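Local atomic coordinates of hypothetical 41.8 kDa protein in SPO13-ARG4 intergenic region (Saccharomyces cerevisiae, PDB entry 2A08), a protein that is essential, together with LSB5, for actin cytoskeleton organisation, fluid-phase endocytosis and vesicle trafficking, and is represented here by its SH3 domain. Residues Ala13-Gln16 with Pro17-Ala21. Numbering follows the deposited sequence.
Sequences AGEQ and PGDLA
The carboxylate of D19 turns one face to the backbone of Q16: Q16 O stands over that face, 3.2 Å from D19 CG, and Q16 N approaches the same side. Beyond the OD2 edge lies the carboxylate of E15, its OE1 4.3 Å from D19 OD2, a proximity of like charges that probably costs some energy. This is the tip of the RT loop of the SH3 domain, which joins strand 5-8 to strand 27-30 and reverses the chain here.

Two hydrogen bonds tie Q16 to D19. Q16 N donates to D19 OD2 at 3.0 Å, reaching the oxygen from 57° above the carboxylate plane. In the other direction, D19 N donates to Q16 O at 3.2 Å, closing a type II beta turn; its third residue, G18, has the positive phi (77°) such a turn requires. D19 CG stands beside its own backbone N, opposite the carbonyl carbon (chi1 -73°), which sets the carboxylate beside the open end of the turn, against the backbone N and O of Q16. An alanine in place of D19 would remove the acceptor, and Q16 N would probably lose its mate, leaving the turn held across Q16 and D19 by its backbone bond alone.

G14 CA packs 3.4 Å from D19 CB; a modelled side chain on G14 would clash with A21 N. Backbone hydrogen bonds between I51 and both G18 and L20 dock this arm against strand 48-53. At the base of the reversal, A21 CB rests 3.6 Å from A13 O.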
loop_
_atom_site.group_PDB
_atom_site.type_symbol
_atom_site.label_atom_id
_atom_site.label_comp_id
_atom_site.label_asym_id
_atom_site.label_seq_id
_atom_site.Cartn_x
_atom_site.Cartn_y
_atom_site.Cartn_z
ATOM N N ALA A 13 4.139 -1.689 -9.419
ATOM C CA ALA A 13 5.302 -2.546 -9.621
ATOM C C ALA A 13 6.345 -2.478 -8.495
ATOM O O ALA A 13 7.194 -3.383 -8.375
ATOM C CB ALA A 13 5.954 -2.233 -10.970
ATOM N N GLY A 14 6.306 -1.425 -7.679
ATOM C CA GLY A 14 7.238 -1.323 -6.558
ATOM C C GLY A 14 8.715 -1.449 -7.003
ATOM O O GLY A 14 9.515 -2.155 -6.369
ATOM N N GLU A 15 9.091 -0.724 -8.053
ATOM C CA GLU A 15 10.359 -0.895 -8.725
ATOM C C GLU A 15 11.609 -0.238 -8.110
ATOM O O GLU A 15 12.722 -0.549 -8.523
ATOM C CB GLU A 15 10.200 -0.394 -10.171
ATOM C CG GLU A 15 10.112 1.138 -10.287
ATOM C CD GLU A 15 8.774 1.778 -9.919
ATOM O OE1 GLU A 15 7.781 1.074 -9.604
ATOM O OE2 GLU A 15 8.740 3.044 -9.949
ATOM N N GLN A 16 11.419 0.665 -7.143
ATOM C CA GLN A 16 12.540 1.382 -6.493
ATOM C C GLN A 16 12.775 0.748 -5.122
ATOM O O GLN A 16 11.900 0.054 -4.594
ATOM C CB GLN A 16 12.251 2.895 -6.342
ATOM C CG GLN A 16 11.859 3.589 -7.640
ATOM C CD GLN A 16 11.841 5.113 -7.527
ATOM O OE1 GLN A 16 12.237 5.678 -6.512
ATOM N NE2 GLN A 16 11.394 5.778 -8.586
ATOM N N PRO A 17 13.943 0.981 -4.534
ATOM C CA PRO A 17 14.211 0.447 -3.201
ATOM C C PRO A 17 13.134 0.786 -2.199
ATOM O O PRO A 17 12.588 1.895 -2.176
ATOM C CB PRO A 17 15.557 1.115 -2.830
ATOM C CG PRO A 17 16.228 1.316 -4.128
ATOM C CD PRO A 17 15.119 1.688 -5.073
ATOM N N GLY A 18 12.839 -0.170 -1.319
ATOM C CA GLY A 18 11.907 0.105 -0.260
ATOM C C GLY A 18 10.461 0.107 -0.645
ATOM O O GLY A 18 9.623 0.375 0.198
ATOM N N ASP A 19 10.142 -0.167 -1.907
ATOM C CA ASP A 19 8.761 -0.144 -2.357
ATOM C C ASP A 19 8.053 -1.467 -2.102
ATOM O O ASP A 19 8.694 -2.536 -2.088
ATOM C CB ASP A 19 8.674 0.069 -3.861
ATOM C CG ASP A 19 8.993 1.467 -4.324
ATOM O OD1 ASP A 19 9.218 2.392 -3.499
ATOM O OD2 ASP A 19 9.064 1.684 -5.564
ATOM N N LEU A 20 6.731 -1.371 -1.933
ATOM C CA LEU A 20 5.861 -2.548 -1.894
ATOM C C LEU A 20 5.164 -2.754 -3.221
ATOM O O LEU A 20 4.446 -1.869 -3.701
ATOM C CB LEU A 20 4.805 -2.396 -0.811
ATOM C CG LEU A 20 3.791 -3.513 -0.647
ATOM C CD1 LEU A 20 4.457 -4.713 -0.046
ATOM C CD2 LEU A 20 2.629 -2.978 0.227
ATOM N N ALA A 21 5.366 -3.905 -3.826
ATOM C CA ALA A 21 4.679 -4.279 -5.051
ATOM C C ALA A 21 3.367 -4.932 -4.700
ATOM O O ALA A 21 3.279 -5.675 -3.719
ATOM C CB ALA A 21 5.518 -5.231 -5.831
HETATM O O HOH W 1 9.303 -3.987 -4.621
#